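ATP phosphoribosyltransferase regulatory subunit (Lactococcus lactis, PDB 1Z7M) is required for the first step of histidine biosynthesis and may allow feedback regulation of ATP phosphoribosyltransferase by histidine. Local coordinates at residues Q56-P61 / L103-L108; R107-I112 / N313-A318; S117-Y122 / I145-E150; E158-A163 / T286-K291. All coordinates share one frame; numbering follows the deposited sequence.

Contact 1 of 4, residues Q56-P61 / L103-L108; sequences QEVMPP and LPLVRL
Val58, Pro60 and Pro61 belong to the segment 56-61, which includes strand 56-57 and follows the long helix 33-52. This is consistent with motif 1 of the class II aminoacyl-tRNA synthetase fold, and Pro61 probably matches its proline. The segment packs on helix 102-111. Leu105 carries the middle of the contact. Its CG lies anti to the carbonyl carbon (chi1 -58°), which sends CD2 across the helix surface to Val58. There CD2 faces both valine methyls, 3.5 Å from Val58 CG1 and 3.6 Å from Val58 CG2. The same Leu105 CD2 lies 3.8 Å from Pro60 CG. The two proline rings cross at an angle, with Pro60 CB 3.8 Å from Pro104 CG. One turn further on, Leu108 meets Val58 tip to tip, its CD2 4.2 Å from Val58 CG2. Arg107 gives the polar border. Its guanidinium turns an edge to Pro61, with NH2 3.8 Å from Pro61 CG, while NH1 forms a salt bridge to Glu64. Leu33 of the second subunit packs on Val58, and Glu57 forms salt bridges to Arg47 and to Arg40 of the second subunit. No hydrogen bond joins the two segments. The contact is buried and holds by apolar packing, and the charged groups find their partners around it, some of them across the interface with the second subunit.

Contact 2 of 4, residues R107-I112 / N313-A318; sequences RLYSQI and NFQEEA
Phe314 and Gln315 lie in the loop between helix 308-312 and strand 320-326 of the class II synthetase-like fold. They cover the last turns of helix 102-111. The apolar part is made by Phe314. Its ring has Arg107 CA over one face, offset toward the rim, and its CE2 is 4.0 Å from Arg107 CB and also 4.0 Å from Arg107 CG. CB and CG of Arg107 thus pack on the ring; the guanidinium, at 82° to it, is turned to Glu64. Ser110 CB adds to this patch, 3.8 Å from Phe314 CB.

The second kind is plain van der Waals packing of the Gln315 amide on Tyr109. Gln315 CG sits between the backbone N and the carbonyl carbon (chi1 77°), and the chain then runs extended to Tyr109, where amide and ring planes are 43° apart. Tyr109 also meets the Phe148 ring.

No hydrogen bond crosses the contact. Ser110 OG turns back to Val106 O in a weak bond. Gln315 NE2 stops 3.7 Å from Tyr109 CE2.

Contact 3 of 4, residues S117-Y122 / I145-E150; sequences SARYSY and IELFGE
Arg119 bends at chi2 (91°) and Glu150 bends at chi2 as well, which brings their charged ends together beside the sheet. Arg119 NH2 forms a salt bridge to Glu150 OE1 at 2.8 Å. Ser117 OG donates to the same OE1 at 2.9 Å, from the opposite face of the carboxylate plane. The guanidinium and carboxylate planes are 85° apart, and Leu147 CD2 lies over one guanidinium face, 3.8 Å from Arg119 NE.

The backbones form the antiparallel hairpin of class II motif 2. Ala118 with Phe148 and Tyr120 with Glu146 are hydrogen-bonded pairs; the Tyr120 N to Glu146 O bond is nearly straight (176°). On the face with Ala118, Tyr120 CD1 lies 3.8 Å from the edge of the Phe148 ring at CE1. Glu146 OE2 sits at the Tyr122 ring edge, while OE1 bonds to Tyr307.

Glu158 is a further salt-bridge partner of Arg119. Glu150 OE1, gripped from opposite faces by a hydroxyl and a guanidinium, would probably favour its ionised form.

Contact 4 of 4, residues E158-A163 / T286-K291; sequences EILSLA and TDLMFK. With PO4 (phosphate ion), chain J.
Phe290 fills the gap to Leu160, Ile159 and Ala163 of helix 152-169, while the next residue, Lys291, takes no part in it and binds a phosphate ion. The helix and strand segments run almost parallel, 5° apart, with axes 10.7 Å from each other. Side chains fill this distance. The Phe290 CG sits between its backbone N and carbonyl carbon (chi1 46°), and the ring meets the three helix residues. Leu160 CD2 lies over one face, offset toward the rim and 4.2 Å from Phe290 CD2. Ile159 crosses the phenylalanine at about a right angle and brings CG2 to 3.8 Å from Phe290 CZ. Ala163 CB approaches Phe290 CE1 at 4.4 Å. Leu160 also meets Leu288 tip to tip, with Leu160 CD1 3.8 Å from Leu288 CD2. Ile159 and Ala163 touch Phe323 of strand 320-326, and Leu160 touches Phe177 and Ile179 of strand 175-181, so the helix packs on a face of the large sheet, over several strands. Lys291 runs extended from CG outward. Its NZ donates to phosphate O2 at 2.8 Å and more weakly to O3. Tyr293 of a chain of another protein also bonds the ion, which probably came from the crystallisation liquor. Between helix and strand there is no hydrogen bond. The contact is a buried hydrophobic core beneath the helix. Lys291 points its charge to an anion apart from this core, and Glu158 pairs with Arg119 on the other side.

From the N terminus, contact 1 closes a loop that includes the small three-stranded sheet, and ties segment 56-61 to helix 102-111. Contact 2 begins on the same helix, sharing Arg107 and Leu108, and closes a much longer loop at residues 313-318. Contacts 3 and 4 both fall within that loop, one after the other. Contact 3 closes the hairpin of strands 118-127 and 139-148. Contact 4 brings helix 152-169 to strand 288-294. None cross. Strand 56-57 bonds to strand 118-127, joining contacts 1 and 3. Tyr109 packs on Phe148 between contacts 2 and 3. Arg119 and Glu158 bridge contacts 3 and 4.

Contact 1 of 4, residues Q56-P61 / L103-L108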
loop_
_atom_site.group_PDB
_atom_site.type_symbol
_atom_site.label_atom_id
_atom_site.label_comp_id
_atom_site.label_asym_id
_atom_site.label_seq_id
_atom_site.Cartn_x
_atom_site.Cartn_y
_atom_site.Cartn_z
ATOM N N GLN B 56 32.588 -12.576 -6.772
ATOM C CA GLN B 56 31.367 -12.968 -7.462
ATOM C C GLN B 56 30.267 -11.925 -7.281
ATOM O O GLN B 56 29.936 -11.546 -6.155
ATOM C CB GLN B 56 30.878 -14.324 -6.947
ATOM C CG GLN B 56 31.934 -15.414 -6.955
ATOM C CD GLN B 56 32.768 -15.425 -8.238
ATOM O OE1 GLN B 56 32.233 -15.587 -9.344
ATOM N NE2 GLN B 56 34.093 -15.255 -8.092
ATOM N N GLU B 57 29.707 -11.450 -8.390
ATOM C CA GLU B 57 28.645 -10.456 -8.323
ATOM C C GLU B 57 27.346 -11.134 -7.925
ATOM O O GLU B 57 27.082 -12.275 -8.310
ATOM C CB GLU B 57 28.454 -9.763 -9.678
ATOM C CG GLU B 57 27.309 -8.748 -9.694
ATOM C CD GLU B 57 27.139 -8.033 -11.028
ATOM O OE1 GLU B 57 26.194 -7.220 -11.140
ATOM O OE2 GLU B 57 27.944 -8.279 -11.955
ATOM N N VAL B 58 26.549 -10.429 -7.133
ATOM C CA VAL B 58 25.248 -10.921 -6.697
ATOM C C VAL B 58 24.208 -9.832 -6.937
ATOM O O VAL B 58 24.519 -8.642 -6.887
ATOM C CB VAL B 58 25.248 -11.290 -5.209
ATOM C CG1 VAL B 58 26.295 -10.495 -4.482
ATOM C CG2 VAL B 58 23.876 -11.004 -4.607
ATOM N N MET B 59 22.978 -10.232 -7.224
ATOM C CA MET B 59 21.932 -9.255 -7.451
ATOM C C MET B 59 20.897 -9.474 -6.364
ATOM O O MET B 59 20.124 -10.437 -6.415
ATOM C CB MET B 59 21.340 -9.451 -8.843
ATOM C CG MET B 59 22.319 -9.055 -9.923
ATOM S SD MET B 59 21.796 -9.479 -11.565
ATOM C CE MET B 59 20.403 -8.438 -11.765
ATOM N N PRO B 60 20.890 -8.601 -5.342
ATOM C CA PRO B 60 19.939 -8.735 -4.245
ATOM C C PRO B 60 18.550 -8.471 -4.770
ATOM O O PRO B 60 18.384 -7.777 -5.774
ATOM C CB PRO B 60 20.382 -7.657 -3.263
ATOM C CG PRO B 60 21.779 -7.336 -3.667
ATOM C CD PRO B 60 21.715 -7.404 -5.151
ATOM N N PRO B 61 17.531 -9.013 -4.090
ATOM C CA PRO B 61 16.131 -8.844 -4.478
ATOM C C PRO B 61 15.737 -7.371 -4.416
ATOM O O PRO B 61 16.342 -6.591 -3.675
ATOM C CB PRO B 61 15.400 -9.691 -3.456
ATOM C CG PRO B 61 16.269 -9.547 -2.258
ATOM C CD PRO B 61 17.636 -9.720 -2.807
ATOM N N LEU B 103 23.340 -5.417 3.761
ATOM C CA LEU B 103 22.471 -6.334 4.479
ATOM C C LEU B 103 22.107 -7.603 3.733
ATOM O O LEU B 103 22.260 -8.704 4.259
ATOM C CB LEU B 103 21.193 -5.618 4.903
ATOM C CG LEU B 103 21.278 -5.012 6.295
ATOM C CD1 LEU B 103 19.987 -4.280 6.654
ATOM C CD2 LEU B 103 21.547 -6.143 7.266
ATOM N N PRO B 104 21.597 -7.477 2.503
ATOM C CA PRO B 104 21.232 -8.679 1.749
ATOM C C PRO B 104 22.424 -9.566 1.376
ATOM O O PRO B 104 22.277 -10.774 1.226
ATOM C CB PRO B 104 20.490 -8.116 0.537
ATOM C CG PRO B 104 21.129 -6.793 0.341
ATOM C CD PRO B 104 21.268 -6.259 1.746
ATOM N N LEU B 105 23.602 -8.973 1.234
ATOM C CA LEU B 105 24.778 -9.751 0.905
ATOM C C LEU B 105 25.267 -10.457 2.169
ATOM O O LEU B 105 25.842 -11.550 2.111
ATOM C CB LEU B 105 25.887 -8.859 0.348
ATOM C CG LEU B 105 25.615 -8.025 -0.904
ATOM C CD1 LEU B 105 26.921 -7.670 -1.570
ATOM C CD2 LEU B 105 24.767 -8.797 -1.872
ATOM N N VAL B 106 25.054 -9.830 3.318
ATOM C CA VAL B 106 25.479 -10.432 4.563
ATOM C C VAL B 106 24.569 -11.606 4.868
ATOM O O VAL B 106 25.006 -12.599 5.440
ATOM C CB VAL B 106 25.435 -9.433 5.715
ATOM C CG1 VAL B 106 25.603 -10.152 7.026
ATOM C CG2 VAL B 106 26.538 -8.427 5.551
ATOM N N ARG B 107 23.302 -11.499 4.485
ATOM C CA ARG B 107 22.353 -12.586 4.710
ATOM C C ARG B 107 22.738 -13.774 3.825
ATOM O O ARG B 107 22.743 -14.923 4.271
ATOM C CB ARG B 107 20.932 -12.130 4.372
ATOM C CG ARG B 107 19.869 -13.209 4.534
ATOM C CD ARG B 107 18.499 -12.678 4.148
ATOM N NE ARG B 107 18.486 -12.179 2.776
ATOM C CZ ARG B 107 17.651 -11.249 2.325
ATOM N NH1 ARG B 107 16.757 -10.714 3.144
ATOM N NH2 ARG B 107 17.712 -10.850 1.060
ATOM N N LEU B 108 23.060 -13.487 2.567
ATOM C CA LEU B 108 23.453 -14.525 1.625
ATOM C C LEU B 108 24.596 -15.348 2.225
ATOM O O LEU B 108 24.626 -16.578 2.125
ATOM C CB LEU B 108 23.907 -13.894 0.301
ATOM C CG LEU B 108 24.501 -14.851 -0.734
ATOM C CD1 LEU B 108 23.484 -15.909 -1.063
ATOM C CD2 LEU B 108 24.908 -14.112 -1.983
#

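Contact 2 of 4, residues R107-I112 / N313-A318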
loop_
_atom_site.group_PDB
_atom_site.type_symbol
_atom_site.label_atom_id
_atom_site.label_comp_id
_atom_site.label_asym_id
_atom_site.label_seq_id
_atom_site.Cartn_x
_atom_site.Cartn_y
_atom_site.Cartn_z
ATOM N N ARG B 107 23.302 -11.499 4.485
ATOM C CA ARG B 107 22.353 -12.586 4.710
ATOM C C ARG B 107 22.738 -13.774 3.825
ATOM O O ARG B 107 22.743 -14.923 4.271
ATOM C CB ARG B 107 20.932 -12.130 4.372
ATOM C CG ARG B 107 19.869 -13.209 4.534
ATOM C CD ARG B 107 18.499 -12.678 4.148
ATOM N NE ARG B 107 18.486 -12.179 2.776
ATOM C CZ ARG B 107 17.651 -11.249 2.325
ATOM N NH1 ARG B 107 16.757 -10.714 3.144
ATOM N NH2 ARG B 107 17.712 -10.850 1.060
ATOM N N LEU B 108 23.060 -13.487 2.567
ATOM C CA LEU B 108 23.453 -14.525 1.625
ATOM C C LEU B 108 24.596 -15.348 2.225
ATOM O O LEU B 108 24.626 -16.578 2.125
ATOM C CB LEU B 108 23.907 -13.894 0.301
ATOM C CG LEU B 108 24.501 -14.851 -0.734
ATOM C CD1 LEU B 108 23.484 -15.909 -1.063
ATOM C CD2 LEU B 108 24.908 -14.112 -1.983
ATOM N N TYR B 109 25.531 -14.658 2.862
ATOM C CA TYR B 109 26.667 -15.318 3.459
ATOM C C TYR B 109 26.263 -16.269 4.583
ATOM O O TYR B 109 26.963 -17.240 4.870
ATOM C CB TYR B 109 27.647 -14.278 3.974
ATOM C CG TYR B 109 28.847 -14.910 4.597
ATOM C CD1 TYR B 109 29.710 -15.694 3.841
ATOM C CD2 TYR B 109 29.093 -14.776 5.958
ATOM C CE1 TYR B 109 30.799 -16.339 4.430
ATOM C CE2 TYR B 109 30.176 -15.413 6.565
ATOM C CZ TYR B 109 31.025 -16.192 5.795
ATOM O OH TYR B 109 32.097 -16.811 6.394
ATOM N N SER B 110 25.128 -15.983 5.216
ATOM C CA SER B 110 24.613 -16.811 6.308
ATOM C C SER B 110 24.146 -18.140 5.764
ATOM O O SER B 110 24.346 -19.176 6.391
ATOM C CB SER B 110 23.427 -16.137 6.993
ATOM O OG SER B 110 23.795 -14.886 7.540
ATOM N N GLN B 111 23.507 -18.096 4.600
ATOM C CA GLN B 111 23.002 -19.289 3.932
ATOM C C GLN B 111 24.117 -20.328 3.763
ATOM O O GLN B 111 23.902 -21.521 3.975
ATOM C CB GLN B 111 22.443 -18.913 2.554
ATOM C CG GLN B 111 21.479 -17.718 2.551
ATOM C CD GLN B 111 20.026 -18.081 2.857
ATOM O OE1 GLN B 111 19.164 -17.203 2.913
ATOM N NE2 GLN B 111 19.751 -19.372 3.046
ATOM N N ILE B 112 25.305 -19.866 3.372
ATOM C CA ILE B 112 26.446 -20.755 3.173
ATOM C C ILE B 112 26.622 -21.665 4.375
ATOM O O ILE B 112 26.732 -21.210 5.520
ATOM C CB ILE B 112 27.757 -19.962 2.932
ATOM C CG1 ILE B 112 27.646 -19.167 1.627
ATOM C CG2 ILE B 112 28.948 -20.906 2.851
ATOM C CD1 ILE B 112 27.354 -20.017 0.382
ATOM N N ASN B 313 23.949 -10.781 13.541
ATOM C CA ASN B 313 22.482 -10.757 13.486
ATOM C C ASN B 313 21.917 -11.991 12.784
ATOM O O ASN B 313 20.704 -12.189 12.730
ATOM C CB ASN B 313 21.987 -9.484 12.790
ATOM C CG ASN B 313 21.994 -8.286 13.712
ATOM O OD1 ASN B 313 21.326 -8.285 14.746
ATOM N ND2 ASN B 313 22.748 -7.260 13.348
ATOM N N PHE B 314 22.813 -12.811 12.239
ATOM C CA PHE B 314 22.428 -14.047 11.572
ATOM C C PHE B 314 23.284 -15.172 12.175
ATOM O O PHE B 314 22.968 -15.693 13.251
ATOM C CB PHE B 314 22.658 -13.948 10.059
ATOM C CG PHE B 314 22.016 -12.746 9.418
ATOM C CD1 PHE B 314 22.680 -11.520 9.379
ATOM C CD2 PHE B 314 20.746 -12.840 8.850
ATOM C CE1 PHE B 314 22.092 -10.403 8.783
ATOM C CE2 PHE B 314 20.146 -11.733 8.252
ATOM C CZ PHE B 314 20.821 -10.510 8.217
ATOM N N GLN B 315 24.374 -15.535 11.496
ATOM C CA GLN B 315 25.248 -16.589 11.999
ATOM C C GLN B 315 26.135 -16.017 13.081
ATOM O O GLN B 315 25.809 -15.000 13.689
ATOM C CB GLN B 315 26.114 -17.207 10.881
ATOM C CG GLN B 315 27.310 -16.383 10.429
ATOM C CD GLN B 315 28.333 -17.195 9.632
ATOM O OE1 GLN B 315 27.977 -17.993 8.760
ATOM N NE2 GLN B 315 29.611 -16.978 9.919
ATOM N N GLU B 316 27.266 -16.667 13.302
ATOM C CA GLU B 316 28.190 -16.249 14.337
ATOM C C GLU B 316 29.187 -15.188 13.887
ATOM O O GLU B 316 29.096 -14.641 12.787
ATOM C CB GLU B 316 28.931 -17.481 14.871
ATOM C CG GLU B 316 27.994 -18.578 15.409
ATOM C CD GLU B 316 27.379 -18.228 16.768
ATOM O OE1 GLU B 316 28.147 -18.123 17.747
ATOM O OE2 GLU B 316 26.139 -18.059 16.864
ATOM N N GLU B 317 30.134 -14.912 14.776
ATOM C CA GLU B 317 31.189 -13.934 14.556
ATOM C C GLU B 317 32.117 -14.314 13.391
ATOM O O GLU B 317 32.571 -15.457 13.286
ATOM C CB GLU B 317 32.023 -13.800 15.838
ATOM C CG GLU B 317 31.256 -13.314 17.065
ATOM C CD GLU B 317 32.106 -13.313 18.348
ATOM O OE1 GLU B 317 33.282 -12.881 18.300
ATOM O OE2 GLU B 317 31.593 -13.728 19.415
ATOM N N ALA B 318 32.399 -13.349 12.523
ATOM C CA ALA B 318 33.325 -13.507 11.394
ATOM C C ALA B 318 33.754 -12.091 10.882
ATOM O O ALA B 318 32.931 -11.176 10.930
ATOM C CB ALA B 318 32.684 -14.337 10.279
#

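Contact 3 of 4, residues S117-Y122 / I145-E150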
loop_
_atom_site.group_PDB
_atom_site.type_symbol
_atom_site.label_atom_id
_atom_site.label_comp_id
_atom_site.label_asym_id
_atom_site.label_seq_id
_atom_site.Cartn_x
_atom_site.Cartn_y
_atom_site.Cartn_z
ATOM N N SER B 117 35.795 -18.510 2.854
ATOM C CA SER B 117 35.924 -17.139 2.410
ATOM C C SER B 117 34.847 -16.877 1.356
ATOM O O SER B 117 34.438 -17.794 0.633
ATOM C CB SER B 117 37.317 -16.957 1.804
ATOM O OG SER B 117 37.747 -15.610 1.826
ATOM N N ALA B 118 34.390 -15.628 1.274
ATOM C CA ALA B 118 33.375 -15.224 0.305
ATOM C C ALA B 118 33.608 -13.787 -0.162
ATOM O O ALA B 118 33.726 -12.869 0.657
ATOM C CB ALA B 118 32.000 -15.347 0.915
ATOM N N ARG B 119 33.695 -13.597 -1.477
ATOM C CA ARG B 119 33.884 -12.261 -2.032
ATOM C C ARG B 119 32.683 -11.935 -2.913
ATOM O O ARG B 119 32.420 -12.612 -3.902
ATOM C CB ARG B 119 35.177 -12.158 -2.857
ATOM C CG ARG B 119 36.467 -12.122 -2.050
ATOM C CD ARG B 119 37.016 -13.525 -1.844
ATOM N NE ARG B 119 38.079 -13.595 -0.838
ATOM C CZ ARG B 119 39.256 -12.985 -0.934
ATOM N NH1 ARG B 119 39.542 -12.240 -2.001
ATOM N NH2 ARG B 119 40.145 -13.127 0.042
ATOM N N TYR B 120 31.961 -10.888 -2.540
ATOM C CA TYR B 120 30.769 -10.457 -3.258
ATOM C C TYR B 120 30.890 -9.065 -3.877
ATOM O O TYR B 120 31.620 -8.205 -3.379
ATOM C CB TYR B 120 29.590 -10.450 -2.290
ATOM C CG TYR B 120 29.173 -11.805 -1.801
ATOM C CD1 TYR B 120 28.490 -11.955 -0.593
ATOM C CD2 TYR B 120 29.407 -12.938 -2.567
ATOM C CE1 TYR B 120 28.047 -13.214 -0.161
ATOM C CE2 TYR B 120 28.968 -14.194 -2.149
ATOM C CZ TYR B 120 28.292 -14.329 -0.949
ATOM O OH TYR B 120 27.880 -15.581 -0.554
ATOM N N SER B 121 30.170 -8.843 -4.966
ATOM C CA SER B 121 30.169 -7.532 -5.582
ATOM C C SER B 121 28.740 -7.221 -6.016
ATOM O O SER B 121 27.924 -8.127 -6.183
ATOM C CB SER B 121 31.131 -7.474 -6.775
ATOM O OG SER B 121 30.830 -8.449 -7.748
ATOM N N TYR B 122 28.428 -5.939 -6.170
ATOM C CA TYR B 122 27.099 -5.524 -6.589
ATOM C C TYR B 122 27.130 -4.246 -7.421
ATOM O O TYR B 122 27.899 -3.322 -7.141
ATOM C CB TYR B 122 26.209 -5.331 -5.366
ATOM C CG TYR B 122 26.745 -4.349 -4.344
ATOM C CD1 TYR B 122 26.546 -2.976 -4.480
ATOM C CD2 TYR B 122 27.434 -4.802 -3.220
ATOM C CE1 TYR B 122 27.014 -2.079 -3.519
ATOM C CE2 TYR B 122 27.904 -3.915 -2.261
ATOM C CZ TYR B 122 27.691 -2.559 -2.413
ATOM O OH TYR B 122 28.159 -1.695 -1.451
ATOM N N ILE B 145 31.779 -3.931 -2.854
ATOM C CA ILE B 145 32.175 -5.318 -2.591
ATOM C C ILE B 145 32.124 -5.607 -1.092
ATOM O O ILE B 145 32.195 -4.695 -0.273
ATOM C CB ILE B 145 33.613 -5.600 -3.082
ATOM C CG1 ILE B 145 34.566 -4.586 -2.451
ATOM C CG2 ILE B 145 33.674 -5.549 -4.598
ATOM C CD1 ILE B 145 36.009 -4.893 -2.711
ATOM N N GLU B 146 31.991 -6.881 -0.750
ATOM C CA GLU B 146 31.934 -7.311 0.644
ATOM C C GLU B 146 32.875 -8.492 0.826
ATOM O O GLU B 146 32.910 -9.399 -0.002
ATOM C CB GLU B 146 30.523 -7.758 1.019
ATOM C CG GLU B 146 29.450 -6.723 0.804
ATOM C CD GLU B 146 29.584 -5.531 1.738
ATOM O OE1 GLU B 146 29.786 -5.768 2.948
ATOM O OE2 GLU B 146 29.475 -4.365 1.275
ATOM N N LEU B 147 33.638 -8.490 1.907
ATOM C CA LEU B 147 34.550 -9.582 2.166
ATOM C C LEU B 147 34.086 -10.289 3.434
ATOM O O LEU B 147 33.991 -9.668 4.489
ATOM C CB LEU B 147 35.961 -9.035 2.338
ATOM C CG LEU B 147 37.032 -9.805 1.571
ATOM C CD1 LEU B 147 38.387 -9.222 1.882
ATOM C CD2 LEU B 147 36.978 -11.279 1.940
ATOM N N PHE B 148 33.779 -11.578 3.333
ATOM C CA PHE B 148 33.308 -12.341 4.498
ATOM C C PHE B 148 34.120 -13.605 4.739
ATOM O O PHE B 148 34.447 -14.319 3.794
ATOM C CB PHE B 148 31.852 -12.778 4.312
ATOM C CG PHE B 148 30.888 -11.650 4.140
ATOM C CD1 PHE B 148 29.928 -11.702 3.140
ATOM C CD2 PHE B 148 30.905 -10.557 4.998
ATOM C CE1 PHE B 148 28.996 -10.688 2.990
ATOM C CE2 PHE B 148 29.974 -9.535 4.856
ATOM C CZ PHE B 148 29.018 -9.601 3.851
ATOM N N GLY B 149 34.424 -13.889 6.000
ATOM C CA GLY B 149 35.158 -15.100 6.329
ATOM C C GLY B 149 36.668 -15.021 6.413
ATOM O O GLY B 149 37.258 -15.475 7.396
ATOM N N GLU B 150 37.296 -14.463 5.383
ATOM C CA GLU B 150 38.744 -14.334 5.334
ATOM C C GLU B 150 39.276 -13.820 6.668
ATOM O O GLU B 150 38.536 -13.230 7.455
ATOM C CB GLU B 150 39.137 -13.373 4.213
ATOM C CG GLU B 150 40.620 -13.366 3.858
ATOM C CD GLU B 150 41.061 -14.654 3.177
ATOM O OE1 GLU B 150 40.523 -14.963 2.082
ATOM O OE2 GLU B 150 41.944 -15.354 3.738
#

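Contact 4 of 4, residues E158-A163 / T286-K291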
loop_
_atom_site.group_PDB
_atom_site.type_symbol
_atom_site.label_atom_id
_atom_site.label_comp_id
_atom_site.label_asym_id
_atom_site.label_seq_id
_atom_site.Cartn_x
_atom_site.Cartn_y
_atom_site.Cartn_z
ATOM N N GLU B 158 43.379 -6.322 1.849
ATOM C CA GLU B 158 42.803 -6.636 0.555
ATOM C C GLU B 158 41.783 -5.586 0.164
ATOM O O GLU B 158 41.803 -5.087 -0.958
ATOM C CB GLU B 158 42.129 -8.000 0.589
ATOM C CG GLU B 158 41.674 -8.476 -0.764
ATOM C CD GLU B 158 40.963 -9.815 -0.698
ATOM O OE1 GLU B 158 41.459 -10.717 0.022
ATOM O OE2 GLU B 158 39.913 -9.964 -1.373
ATOM N N ILE B 159 40.895 -5.241 1.095
ATOM C CA ILE B 159 39.863 -4.249 0.825
ATOM C C ILE B 159 40.452 -2.847 0.606
ATOM O O ILE B 159 40.124 -2.194 -0.378
ATOM C CB ILE B 159 38.813 -4.245 1.967
ATOM C CG1 ILE B 159 38.090 -5.601 2.019
ATOM C CG2 ILE B 159 37.784 -3.152 1.754
ATOM C CD1 ILE B 159 37.138 -5.852 0.863
ATOM N N LEU B 160 41.329 -2.394 1.498
ATOM C CA LEU B 160 41.960 -1.071 1.367
ATOM C C LEU B 160 42.712 -0.924 0.058
ATOM O O LEU B 160 42.700 0.123 -0.582
ATOM C CB LEU B 160 42.949 -0.843 2.503
ATOM C CG LEU B 160 42.401 -0.212 3.773
ATOM C CD1 LEU B 160 43.422 -0.332 4.876
ATOM C CD2 LEU B 160 42.072 1.235 3.504
ATOM N N SER B 161 43.394 -1.994 -0.313
ATOM C CA SER B 161 44.162 -2.024 -1.538
ATOM C C SER B 161 43.226 -1.869 -2.742
ATOM O O SER B 161 43.398 -0.968 -3.573
ATOM C CB SER B 161 44.908 -3.347 -1.607
ATOM O OG SER B 161 46.188 -3.151 -2.165
ATOM N N LEU B 162 42.234 -2.757 -2.815
ATOM C CA LEU B 162 41.232 -2.769 -3.883
ATOM C C LEU B 162 40.591 -1.409 -4.028
ATOM O O LEU B 162 40.507 -0.876 -5.123
ATOM C CB LEU B 162 40.144 -3.784 -3.565
ATOM C CG LEU B 162 39.871 -4.847 -4.621
ATOM C CD1 LEU B 162 38.754 -5.767 -4.127
ATOM C CD2 LEU B 162 39.501 -4.187 -5.929
ATOM N N ALA B 163 40.121 -0.862 -2.913
ATOM C CA ALA B 163 39.494 0.449 -2.898
ATOM C C ALA B 163 40.377 1.479 -3.603
ATOM O O ALA B 163 39.901 2.286 -4.405
ATOM C CB ALA B 163 39.226 0.881 -1.463
ATOM N N THR B 286 32.994 -1.924 13.469
ATOM C CA THR B 286 33.993 -2.527 14.348
ATOM C C THR B 286 35.261 -1.719 14.588
ATOM O O THR B 286 35.548 -1.355 15.721
ATOM C CB THR B 286 34.419 -3.919 13.825
ATOM O OG1 THR B 286 33.272 -4.777 13.766
ATOM C CG2 THR B 286 35.465 -4.539 14.737
ATOM N N ASP B 287 36.034 -1.455 13.540
ATOM C CA ASP B 287 37.267 -0.699 13.728
ATOM C C ASP B 287 37.704 0.121 12.512
ATOM O O ASP B 287 37.506 1.335 12.467
ATOM C CB ASP B 287 38.386 -1.653 14.147
ATOM C CG ASP B 287 39.622 -0.921 14.620
ATOM O OD1 ASP B 287 40.183 -0.156 13.820
ATOM O OD2 ASP B 287 40.036 -1.101 15.784
ATOM N N LEU B 288 38.324 -0.534 11.537
ATOM C CA LEU B 288 38.762 0.177 10.343
ATOM C C LEU B 288 37.553 0.744 9.609
ATOM O O LEU B 288 36.522 0.079 9.498
ATOM C CB LEU B 288 39.540 -0.756 9.411
ATOM C CG LEU B 288 39.831 -0.175 8.024
ATOM C CD1 LEU B 288 40.688 1.088 8.141
ATOM C CD2 LEU B 288 40.511 -1.233 7.166
ATOM N N MET B 289 37.695 1.979 9.132
ATOM C CA MET B 289 36.654 2.681 8.384
ATOM C C MET B 289 37.349 3.701 7.486
ATOM O O MET B 289 38.323 4.313 7.906
ATOM C CB MET B 289 35.688 3.377 9.341
ATOM C CG MET B 289 36.333 4.355 10.302
ATOM S SD MET B 289 35.195 4.937 11.586
ATOM C CE MET B 289 36.074 6.229 12.265
ATOM N N PHE B 290 36.862 3.894 6.261
ATOM C CA PHE B 290 37.526 4.815 5.344
ATOM C C PHE B 290 36.619 5.536 4.364
ATOM O O PHE B 290 35.617 4.993 3.931
ATOM C CB PHE B 290 38.580 4.038 4.570
ATOM C CG PHE B 290 38.083 2.727 4.048
ATOM C CD1 PHE B 290 37.561 2.625 2.771
ATOM C CD2 PHE B 290 38.096 1.594 4.852
ATOM C CE1 PHE B 290 37.060 1.413 2.300
ATOM C CE2 PHE B 290 37.597 0.381 4.390
ATOM C CZ PHE B 290 37.078 0.294 3.111
ATOM N N LYS B 291 36.985 6.765 4.015
ATOM C CA LYS B 291 36.216 7.565 3.066
ATOM C C LYS B 291 37.138 8.026 1.948
ATOM O O LYS B 291 38.350 7.883 2.043
ATOM C CB LYS B 291 35.534 8.734 3.781
ATOM C CG LYS B 291 34.567 8.314 4.875
ATOM C CD LYS B 291 33.749 9.495 5.372
ATOM C CE LYS B 291 32.782 9.074 6.467
ATOM N NZ LYS B 291 31.973 10.221 6.964
HETATM P P PO4 J . 34.382 12.931 7.221
HETATM O O1 PO4 J . 35.564 12.513 6.822
HETATM O O2 PO4 J . 33.152 12.712 6.628
HETATM O O3 PO4 J . 34.140 11.787 8.638
HETATM O O4 PO4 J . 34.366 14.145 8.152
#